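PDB 3CNL: ribosome biogenesis GTPase A from Thermotoga maritima, which binds GTP and, as a GTPase, is probably required for a late step of 50S ribosomal subunit assembly. Local coordinates for residues L52-D57 against I79-G84; V26-A31 against T110-I115. One frame throughout, in Å; residues are numbered along the deposited sequence.

Interaction 1. Residues L52-D57 against I79-G84. With GNP (phosphoaminophosphonic acid-guanylate ester), chain B.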
ATOM      1  N   LEU A  52       1.970   7.686  -6.499  1.00 21.84           N
ATOM      2  CA  LEU A  52       3.260   7.176  -6.121  1.00 21.13           C
ATOM      3  C   LEU A  52       3.140   5.664  -5.905  1.00 20.74           C
ATOM      4  O   LEU A  52       2.350   5.204  -5.077  1.00 18.98           O
ATOM      5  CB  LEU A  52       3.736   7.903  -4.857  1.00 21.38           C
ATOM      6  CG  LEU A  52       5.126   7.690  -4.265  1.00 21.34           C
ATOM      7  CD1 LEU A  52       5.427   8.810  -3.277  1.00 21.44           C
ATOM      8  CD2 LEU A  52       5.217   6.384  -3.537  1.00 23.96           C
ATOM      9  N   LEU A  53       3.900   4.893  -6.682  1.00 20.65           N
ATOM     10  CA  LEU A  53       3.858   3.438  -6.559  1.00 20.60           C
ATOM     11  C   LEU A  53       4.985   3.034  -5.645  1.00 20.69           C
ATOM     12  O   LEU A  53       6.133   2.962  -6.074  1.00 20.68           O
ATOM     13  CB  LEU A  53       3.984   2.764  -7.927  1.00 20.34           C
ATOM     14  CG  LEU A  53       2.864   3.101  -8.907  1.00 20.78           C
ATOM     15  CD1 LEU A  53       3.050   2.308 -10.191  1.00 20.55           C
ATOM     16  CD2 LEU A  53       1.433   2.887  -8.305  1.00 19.51           C
ATOM     17  N   ASN A  54       4.664   2.803  -4.369  1.00 20.29           N
ATOM     18  CA  ASN A  54       5.692   2.622  -3.359  1.00 20.82           C
ATOM     19  C   ASN A  54       6.120   1.147  -3.219  1.00 21.14           C
ATOM     20  O   ASN A  54       5.450   0.269  -3.746  1.00 21.06           O
ATOM     21  CB  ASN A  54       5.165   3.154  -2.026  1.00 20.24           C
ATOM     22  CG  ASN A  54       6.250   3.486  -1.072  1.00 20.86           C
ATOM     23  OD1 ASN A  54       7.349   3.790  -1.480  1.00 21.31           O
ATOM     24  ND2 ASN A  54       5.954   3.444   0.222  1.00 22.95           N
ATOM     25  N   LYS A  55       7.209   0.903  -2.489  1.00 21.55           N
ATOM     26  CA  LYS A  55       7.705  -0.452  -2.162  1.00 21.97           C
ATOM     27  C   LYS A  55       8.118  -1.267  -3.406  1.00 23.04           C
ATOM     28  O   LYS A  55       7.976  -2.504  -3.414  1.00 22.62           O
ATOM     29  CB  LYS A  55       6.690  -1.254  -1.305  1.00 22.12           C
ATOM     30  CG  LYS A  55       6.223  -0.566   0.006  1.00 21.33           C
ATOM     31  CD  LYS A  55       5.382  -1.478   0.893  1.00 20.92           C
ATOM     32  CE  LYS A  55       4.876  -0.702   2.113  1.00 21.26           C
ATOM     33  NZ  LYS A  55       4.127  -1.586   3.053  1.00 20.87           N
ATOM     34  N   VAL A  56       8.651  -0.597  -4.442  1.00 23.88           N
ATOM     35  CA  VAL A  56       9.057  -1.304  -5.688  1.00 23.96           C
ATOM     36  C   VAL A  56      10.143  -2.358  -5.428  1.00 24.98           C
ATOM     37  O   VAL A  56      10.353  -3.318  -6.223  1.00 24.14           O
ATOM     38  CB  VAL A  56       9.467  -0.334  -6.853  1.00 24.46           C
ATOM     39  CG1 VAL A  56       8.278   0.527  -7.299  1.00 24.45           C
ATOM     40  CG2 VAL A  56      10.699   0.513  -6.488  1.00 24.68           C
ATOM     41  N   ASP A  57      10.810  -2.202  -4.292  1.00 25.31           N
ATOM     42  CA  ASP A  57      11.883  -3.119  -3.916  1.00 26.17           C
ATOM     43  C   ASP A  57      11.399  -4.549  -3.614  1.00 26.55           C
ATOM     44  O   ASP A  57      12.160  -5.509  -3.781  1.00 27.43           O
ATOM     45  CB  ASP A  57      12.694  -2.543  -2.758  1.00 26.18           C
ATOM     46  CG  ASP A  57      11.869  -2.365  -1.513  1.00 25.17           C
ATOM     47  OD1 ASP A  57      10.804  -1.751  -1.611  1.00 24.20           O
ATOM     48  OD2 ASP A  57      12.280  -2.846  -0.439  1.00 24.90           O
ATOM     49  N   ILE A  79       4.841   8.184 -10.367  1.00 25.81           N
ATOM     50  CA  ILE A  79       6.234   7.901 -10.065  1.00 24.79           C
ATOM     51  C   ILE A  79       6.319   6.581  -9.315  1.00 25.15           C
ATOM     52  O   ILE A  79       5.308   6.081  -8.838  1.00 25.41           O
ATOM     53  CB  ILE A  79       6.886   9.013  -9.217  1.00 24.40           C
ATOM     54  CG1 ILE A  79       6.277   9.065  -7.810  1.00 23.41           C
ATOM     55  CG2 ILE A  79       6.802  10.373  -9.963  1.00 23.35           C
ATOM     56  CD1 ILE A  79       7.071   9.877  -6.814  1.00 22.91           C
ATOM     57  N   THR A  80       7.519   6.017  -9.211  1.00 24.87           N
ATOM     58  CA  THR A  80       7.710   4.808  -8.418  1.00 25.26           C
ATOM     59  C   THR A  80       8.850   5.101  -7.468  1.00 25.76           C
ATOM     60  O   THR A  80       9.730   5.886  -7.801  1.00 25.67           O
ATOM     61  CB  THR A  80       8.121   3.620  -9.296  1.00 25.67           C
ATOM     62  OG1 THR A  80       9.318   3.971  -9.990  1.00 26.27           O
ATOM     63  CG2 THR A  80       7.017   3.275 -10.323  1.00 23.95           C
ATOM     64  N   THR A  81       8.826   4.499  -6.280  1.00 25.47           N
ATOM     65  CA  THR A  81       9.888   4.716  -5.311  1.00 25.37           C
ATOM     66  C   THR A  81       9.896   3.602  -4.289  1.00 25.95           C
ATOM     67  O   THR A  81       9.103   2.675  -4.378  1.00 24.90           O
ATOM     68  CB  THR A  81       9.755   6.082  -4.598  1.00 25.38           C
ATOM     69  OG1 THR A  81      10.971   6.363  -3.884  1.00 25.20           O
ATOM     70  CG2 THR A  81       8.578   6.081  -3.619  1.00 25.07           C
ATOM     71  N   HIS A  82      10.832   3.681  -3.345  1.00 27.28           N
ATOM     72  CA  HIS A  82      10.913   2.742  -2.234  1.00 28.24           C
ATOM     73  C   HIS A  82      11.693   3.377  -1.093  1.00 29.04           C
ATOM     74  O   HIS A  82      12.356   4.393  -1.281  1.00 28.79           O
ATOM     75  CB  HIS A  82      11.501   1.386  -2.678  1.00 28.19           C
ATOM     76  CG  HIS A  82      12.978   1.405  -2.958  1.00 29.62           C
ATOM     77  ND1 HIS A  82      13.503   1.674  -4.204  1.00 30.24           N
ATOM     78  CD2 HIS A  82      14.039   1.148  -2.157  1.00 29.91           C
ATOM     79  CE1 HIS A  82      14.820   1.606  -4.152  1.00 30.33           C
ATOM     80  NE2 HIS A  82      15.169   1.291  -2.920  1.00 30.38           N
ATOM     81  N   LYS A  83      11.548   2.788   0.089  1.00 30.06           N
ATOM     82  CA  LYS A  83      12.154   3.196   1.367  1.00 31.74           C
ATOM     83  C   LYS A  83      13.619   3.618   1.231  1.00 32.48           C
ATOM     84  O   LYS A  83      14.068   4.599   1.838  1.00 32.46           O
ATOM     85  CB  LYS A  83      12.131   1.950   2.253  1.00 31.96           C
ATOM     86  CG  LYS A  83      11.803   2.115   3.688  1.00 33.45           C
ATOM     87  CD  LYS A  83      11.863   0.740   4.348  1.00 35.04           C
ATOM     88  CE  LYS A  83      11.191   0.724   5.705  1.00 37.38           C
ATOM     89  NZ  LYS A  83      11.273  -0.642   6.359  1.00 39.43           N
ATOM     90  N   GLY A  84      14.364   2.838   0.450  1.00 33.29           N
ATOM     91  CA  GLY A  84      15.820   2.960   0.382  1.00 34.14           C
ATOM     92  C   GLY A  84      16.344   3.882  -0.697  1.00 34.39           C
ATOM     93  O   GLY A  84      17.561   4.039  -0.846  1.00 34.86           O
TER
HETATM   94  PG  GNP B 501      -0.381   3.532   8.361  1.00 38.27           P
HETATM   95  O1G GNP B 501      -1.161   4.653   7.713  1.00 36.49           O
HETATM   96  O2G GNP B 501      -1.138   2.217   8.337  1.00 40.18           O
HETATM   97  O3G GNP B 501       0.057   3.991   9.747  1.00 37.74           O
HETATM   98  N3B GNP B 501       1.026   3.154   7.737  1.00 32.88           N
HETATM   99  PB  GNP B 501       1.914   3.988   6.736  1.00 30.22           P
HETATM  100  O1B GNP B 501       1.196   4.163   5.438  1.00 23.61           O
HETATM  101  O2B GNP B 501       2.338   5.244   7.424  1.00 28.79           O
HETATM  102  O3A GNP B 501       3.153   3.105   6.488  1.00 26.57           O
HETATM  103  PA  GNP B 501       4.528   3.067   7.224  1.00 27.21           P
HETATM  104  O1A GNP B 501       5.438   4.088   6.680  1.00 24.68           O
HETATM  105  O2A GNP B 501       4.381   3.027   8.688  1.00 27.42           O
HETATM  106  O5' GNP B 501       5.125   1.709   6.751  1.00 26.29           O
HETATM  107  C5' GNP B 501       4.445   0.459   6.938  1.00 26.42           C
HETATM  108  C4' GNP B 501       5.475  -0.660   6.828  1.00 27.52           C
HETATM  109  O4' GNP B 501       6.042  -0.732   5.488  1.00 26.59           O
HETATM  110  C3' GNP B 501       6.684  -0.553   7.741  1.00 28.88           C
HETATM  111  O3' GNP B 501       7.053  -1.865   8.143  1.00 31.11           O
HETATM  112  C2' GNP B 501       7.743   0.032   6.821  1.00 27.88           C
HETATM  113  O2' GNP B 501       9.034  -0.294   7.280  1.00 29.64           O
HETATM  114  C1' GNP B 501       7.449  -0.680   5.505  1.00 25.30           C
HETATM  115  N9  GNP B 501       7.823   0.062   4.305  1.00 24.60           N
HETATM  116  C8  GNP B 501       7.538   1.387   4.041  1.00 24.13           C
HETATM  117  N7  GNP B 501       7.972   1.775   2.865  1.00 26.19           N
HETATM  118  C5  GNP B 501       8.591   0.623   2.334  1.00 24.81           C
HETATM  119  C6  GNP B 501       9.245   0.399   1.091  1.00 25.13           C
HETATM  120  O6  GNP B 501       9.438   1.206   0.164  1.00 22.83           O
HETATM  121  N1  GNP B 501       9.706  -0.924   0.960  1.00 24.53           N
HETATM  122  C2  GNP B 501       9.554  -1.913   1.918  1.00 25.12           C
HETATM  123  N2  GNP B 501      10.061  -3.132   1.635  1.00 26.03           N
HETATM  124  N3  GNP B 501       8.939  -1.725   3.072  1.00 23.51           N
HETATM  125  C4  GNP B 501       8.493  -0.438   3.214  1.00 24.38           C

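Interaction 2. Residues V26-A31 against T110-I115. With GNP (phosphoaminophosphonic acid-guanylate ester), chain B.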
ATOM      1  N   VAL A  26      -0.237  13.641  -2.915  1.00 23.95           N
ATOM      2  CA  VAL A  26       0.585  12.468  -3.226  1.00 23.79           C
ATOM      3  C   VAL A  26      -0.154  11.233  -2.698  1.00 23.53           C
ATOM      4  O   VAL A  26      -0.307  11.030  -1.475  1.00 22.58           O
ATOM      5  CB  VAL A  26       2.002  12.579  -2.618  1.00 23.88           C
ATOM      6  CG1 VAL A  26       2.825  11.306  -2.905  1.00 24.17           C
ATOM      7  CG2 VAL A  26       2.730  13.822  -3.160  1.00 23.19           C
ATOM      8  N   GLU A  27      -0.666  10.452  -3.639  1.00 23.54           N
ATOM      9  CA  GLU A  27      -1.376   9.223  -3.324  1.00 23.91           C
ATOM     10  C   GLU A  27      -0.359   8.081  -3.227  1.00 22.95           C
ATOM     11  O   GLU A  27       0.241   7.658  -4.225  1.00 22.49           O
ATOM     12  CB  GLU A  27      -2.441   8.980  -4.389  1.00 24.61           C
ATOM     13  CG  GLU A  27      -3.392   7.840  -4.121  1.00 29.19           C
ATOM     14  CD  GLU A  27      -4.287   7.573  -5.322  1.00 32.78           C
ATOM     15  OE1 GLU A  27      -5.361   6.995  -5.139  1.00 32.95           O
ATOM     16  OE2 GLU A  27      -3.907   7.921  -6.467  1.00 37.13           O
ATOM     17  N   VAL A  28      -0.152   7.609  -2.005  1.00 21.86           N
ATOM     18  CA  VAL A  28       0.812   6.548  -1.740  1.00 21.54           C
ATOM     19  C   VAL A  28       0.124   5.170  -1.850  1.00 21.06           C
ATOM     20  O   VAL A  28      -0.668   4.767  -0.976  1.00 20.68           O
ATOM     21  CB  VAL A  28       1.538   6.755  -0.394  1.00 21.54           C
ATOM     22  CG1 VAL A  28       2.583   5.622  -0.127  1.00 21.27           C
ATOM     23  CG2 VAL A  28       2.206   8.139  -0.335  1.00 21.43           C
ATOM     24  N   ARG A  29       0.447   4.474  -2.942  1.00 19.41           N
ATOM     25  CA  ARG A  29      -0.093   3.159  -3.249  1.00 18.64           C
ATOM     26  C   ARG A  29       1.027   2.143  -3.114  1.00 19.11           C
ATOM     27  O   ARG A  29       2.190   2.522  -3.123  1.00 19.06           O
ATOM     28  CB  ARG A  29      -0.608   3.135  -4.687  1.00 18.49           C
ATOM     29  CG  ARG A  29      -1.676   4.208  -5.028  1.00 17.33           C
ATOM     30  CD  ARG A  29      -2.368   3.835  -6.316  1.00 20.81           C
ATOM     31  NE  ARG A  29      -3.221   4.908  -6.788  1.00 22.36           N
ATOM     32  CZ  ARG A  29      -4.003   4.850  -7.856  1.00 24.17           C
ATOM     33  NH1 ARG A  29      -4.066   3.742  -8.592  1.00 29.08           N
ATOM     34  NH2 ARG A  29      -4.739   5.905  -8.183  1.00 24.68           N
ATOM     35  N   ASP A  30       0.672   0.871  -2.986  1.00 19.81           N
ATOM     36  CA  ASP A  30       1.635  -0.235  -3.017  1.00 20.73           C
ATOM     37  C   ASP A  30       1.721  -0.640  -4.495  1.00 20.64           C
ATOM     38  O   ASP A  30       0.698  -0.866  -5.131  1.00 21.42           O
ATOM     39  CB  ASP A  30       1.145  -1.391  -2.110  1.00 21.00           C
ATOM     40  CG  ASP A  30       2.201  -2.479  -1.894  1.00 21.44           C
ATOM     41  OD1 ASP A  30       2.783  -2.941  -2.884  1.00 20.47           O
ATOM     42  OD2 ASP A  30       2.439  -2.901  -0.734  1.00 22.38           O
ATOM     43  N   ALA A  31       2.936  -0.687  -5.050  1.00 20.50           N
ATOM     44  CA  ALA A  31       3.161  -1.085  -6.449  1.00 20.17           C
ATOM     45  C   ALA A  31       2.741  -2.519  -6.733  1.00 19.74           C
ATOM     46  O   ALA A  31       2.513  -2.899  -7.888  1.00 19.57           O
ATOM     47  CB  ALA A  31       4.652  -0.916  -6.806  1.00 20.32           C
ATOM     48  N   THR A 110       0.810   1.626   3.432  1.00 22.06           N
ATOM     49  CA  THR A 110       1.459   1.775   2.100  1.00 22.29           C
ATOM     50  C   THR A 110       2.789   2.519   2.133  1.00 22.46           C
ATOM     51  O   THR A 110       3.467   2.592   1.115  1.00 21.98           O
ATOM     52  CB  THR A 110       0.574   2.502   1.110  1.00 22.34           C
ATOM     53  OG1 THR A 110       0.245   3.796   1.646  1.00 23.05           O
ATOM     54  CG2 THR A 110      -0.707   1.706   0.838  1.00 22.52           C
ATOM     55  N   GLY A 111       3.141   3.093   3.285  1.00 22.92           N
ATOM     56  CA  GLY A 111       4.464   3.721   3.462  1.00 23.85           C
ATOM     57  C   GLY A 111       4.468   5.234   3.689  1.00 25.00           C
ATOM     58  O   GLY A 111       5.496   5.886   3.478  1.00 24.78           O
ATOM     59  N   LYS A 112       3.343   5.781   4.149  1.00 25.22           N
ATOM     60  CA  LYS A 112       3.140   7.233   4.199  1.00 26.10           C
ATOM     61  C   LYS A 112       3.999   7.932   5.248  1.00 27.38           C
ATOM     62  O   LYS A 112       4.563   9.002   4.973  1.00 27.71           O
ATOM     63  CB  LYS A 112       1.659   7.558   4.408  1.00 26.04           C
ATOM     64  CG  LYS A 112       0.745   6.933   3.347  1.00 25.35           C
ATOM     65  CD  LYS A 112      -0.746   7.199   3.602  1.00 25.53           C
ATOM     66  CE  LYS A 112      -1.230   6.631   4.919  1.00 22.62           C
ATOM     67  NZ  LYS A 112      -1.010   5.162   4.993  1.00 18.31           N
ATOM     68  N   SER A 113       4.103   7.326   6.436  1.00 27.70           N
ATOM     69  CA  SER A 113       4.912   7.866   7.533  1.00 28.62           C
ATOM     70  C   SER A 113       6.397   7.839   7.183  1.00 28.71           C
ATOM     71  O   SER A 113       7.131   8.790   7.460  1.00 28.52           O
ATOM     72  CB  SER A 113       4.677   7.069   8.808  1.00 28.43           C
ATOM     73  OG  SER A 113       3.327   7.209   9.210  1.00 30.72           O
ATOM     74  N   THR A 114       6.809   6.748   6.547  1.00 28.33           N
ATOM     75  CA  THR A 114       8.156   6.570   6.062  1.00 28.84           C
ATOM     76  C   THR A 114       8.525   7.634   5.023  1.00 29.62           C
ATOM     77  O   THR A 114       9.606   8.227   5.091  1.00 30.35           O
ATOM     78  CB  THR A 114       8.325   5.129   5.520  1.00 28.83           C
ATOM     79  OG1 THR A 114       8.037   4.204   6.587  1.00 27.51           O
ATOM     80  CG2 THR A 114       9.753   4.884   4.986  1.00 30.21           C
ATOM     81  N   ILE A 115       7.633   7.888   4.074  1.00 29.57           N
ATOM     82  CA  ILE A 115       7.837   8.949   3.076  1.00 30.47           C
ATOM     83  C   ILE A 115       7.966  10.352   3.705  1.00 31.37           C
ATOM     84  O   ILE A 115       8.877  11.115   3.358  1.00 32.07           O
ATOM     85  CB  ILE A 115       6.751   8.887   1.971  1.00 29.75           C
ATOM     86  CG1 ILE A 115       6.981   7.631   1.117  1.00 29.29           C
ATOM     87  CG2 ILE A 115       6.736  10.156   1.090  1.00 30.10           C
ATOM     88  CD1 ILE A 115       5.885   7.326   0.137  1.00 27.71           C
TER
HETATM   89  PG  GNP B 501      -0.381   3.532   8.361  1.00 38.27           P
HETATM   90  O1G GNP B 501      -1.161   4.653   7.713  1.00 36.49           O
HETATM   91  O2G GNP B 501      -1.138   2.217   8.337  1.00 40.18           O
HETATM   92  O3G GNP B 501       0.057   3.991   9.747  1.00 37.74           O
HETATM   93  N3B GNP B 501       1.026   3.154   7.737  1.00 32.88           N
HETATM   94  PB  GNP B 501       1.914   3.988   6.736  1.00 30.22           P
HETATM   95  O1B GNP B 501       1.196   4.163   5.438  1.00 23.61           O
HETATM   96  O2B GNP B 501       2.338   5.244   7.424  1.00 28.79           O
HETATM   97  O3A GNP B 501       3.153   3.105   6.488  1.00 26.57           O
HETATM   98  PA  GNP B 501       4.528   3.067   7.224  1.00 27.21           P
HETATM   99  O1A GNP B 501       5.438   4.088   6.680  1.00 24.68           O
HETATM  100  O2A GNP B 501       4.381   3.027   8.688  1.00 27.42           O
HETATM  101  O5' GNP B 501       5.125   1.709   6.751  1.00 26.29           O
HETATM  102  C5' GNP B 501       4.445   0.459   6.938  1.00 26.42           C
HETATM  103  C4' GNP B 501       5.475  -0.660   6.828  1.00 27.52           C
HETATM  104  O4' GNP B 501       6.042  -0.732   5.488  1.00 26.59           O
HETATM  105  C3' GNP B 501       6.684  -0.553   7.741  1.00 28.88           C
HETATM  106  O3' GNP B 501       7.053  -1.865   8.143  1.00 31.11           O
HETATM  107  C2' GNP B 501       7.743   0.032   6.821  1.00 27.88           C
HETATM  108  O2' GNP B 501       9.034  -0.294   7.280  1.00 29.64           O
HETATM  109  C1' GNP B 501       7.449  -0.680   5.505  1.00 25.30           C
HETATM  110  N9  GNP B 501       7.823   0.062   4.305  1.00 24.60           N
HETATM  111  C8  GNP B 501       7.538   1.387   4.041  1.00 24.13           C
HETATM  112  N7  GNP B 501       7.972   1.775   2.865  1.00 26.19           N
HETATM  113  C5  GNP B 501       8.591   0.623   2.334  1.00 24.81           C
HETATM  114  C6  GNP B 501       9.245   0.399   1.091  1.00 25.13           C
HETATM  115  O6  GNP B 501       9.438   1.206   0.164  1.00 22.83           O
HETATM  116  N1  GNP B 501       9.706  -0.924   0.960  1.00 24.53           N
HETATM  117  C2  GNP B 501       9.554  -1.913   1.918  1.00 25.12           C
HETATM  118  N2  GNP B 501      10.061  -3.132   1.635  1.00 26.03           N
HETATM  119  N3  GNP B 501       8.939  -1.725   3.072  1.00 23.51           N
HETATM  120  C4  GNP B 501       8.493  -0.438   3.214  1.00 24.38           C

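Interaction 1. Residues L52-D57 against I79-G84
The guanine pocket forms where strands 48-54 and 78-80 run parallel side by side and end in loops that hold the base. Leu53 uses both its backbone N and its backbone O. Its N donates to Ile79 O at 2.8 Å, nearly straight at 168°, and its O accepts from Thr81 N at 3.1 Å. Thr81 CG2 abuts two side chains of the neighbouring strand, Leu52 and Asn54. It presses on Leu52 CD2 at 3.4 Å, closer than usual for two carbons, and also lies against Asn54 OD1. The other end of that amide, ND2, donates to Thr110 O, which fixes the rotation of the group. On the face opposite Leu52, Leu53 CB meets Thr80 CG2; Val56 CG1, from the loop beyond the strand, packs on Thr80 CB. Asn54-Lys55-Val56-Asp57 has the sequence of the NKxD motif of GTPases, and Thr81-His82-Lys83 probably serves as the G5 loop. A weak bond from Val56 N to Thr81 O joins the two. Asp57 reads the base with both carboxylate oxygens: GNP N1 donates to OD1 at 2.9 Å, and GNP N2 to OD2. With CG between the backbone N and the carbonyl carbon (chi1 63°), OD1 also lies beside His82 CB. Asp57 CB sits over one face of the His82 ring, 4.2 Å from its centroid, as a CH-pi contact. The carboxylate and ring planes are 26° apart. The amide of Lys83 donates to GNP O6 at 2.6 Å. The two lysine chains sandwich the purine. Lys55 CG rests on one face, 3.4 Å from GNP C6, and its extended chain carries NZ to the ribose O4' and to Asn109 O. Lys83 CB and CG cover the other face.

Interaction 2. Residues V26-A31 against T110-I115
Val28 and Thr110 meet through one hydrogen bond and a methyl. Thr110 OG1 donates to Val28 O at 2.9 Å, from 55° above the carbonyl plane. The hydroxyl lies between the backbone N and the carbonyl carbon of Thr110 (chi1 58°), which turns it to the strand; Val107 O is a weak second partner. An alanine in place of Thr110 would take away the hydroxyl and CG2, and would probably leave Val28 O without this donor and a gap beside the strand. Val28 CG1, anti to its own N (chi1 -179°), touches Thr110 O at 3.4 Å. It also meets Ile115 CD1 tip to tip at 3.7 Å. Segment 110-115 is the end of the P-loop (Walker A) and the first turn of its helix, with Gly111 at the N-cap. The amides of Gly111 and Lys112 donate to GNP O1B and that of Ser113 to O2B. Lys112 lays its CG across Val28 CB at 3.8 Å. Bends at chi3 and chi4 then curl the chain back. NZ bonds GNP O1G at 2.8 Å and reaches O1B at a distance too short to be exact; Val107 O is a further partner. Ser113 OG donates to GNP O2B, Thr114 OG1 to O1A.

From the N terminus, strand 24-30 comes first and supplies one side of interaction 2. Strand 48-54 follows as its neighbour in the sheet, then helix 61-73 and strand 78-80. Interaction 1 closes this beta-alpha-beta unit. The chain then passes helix 87-94 and strand 101-106 to reach the P-loop, where interaction 2 closes a longer loop. Interaction 1 is nested wholly inside it. The base-binding elements therefore precede the phosphate-binding loop, the order expected of a circularly permuted GTPase. The contacts join directly at the strands: Asn54 N is probably hydrogen-bonded to Arg29 O, and Leu52 CD1 packs on Val26 CG1. Both contacts touch one GNP.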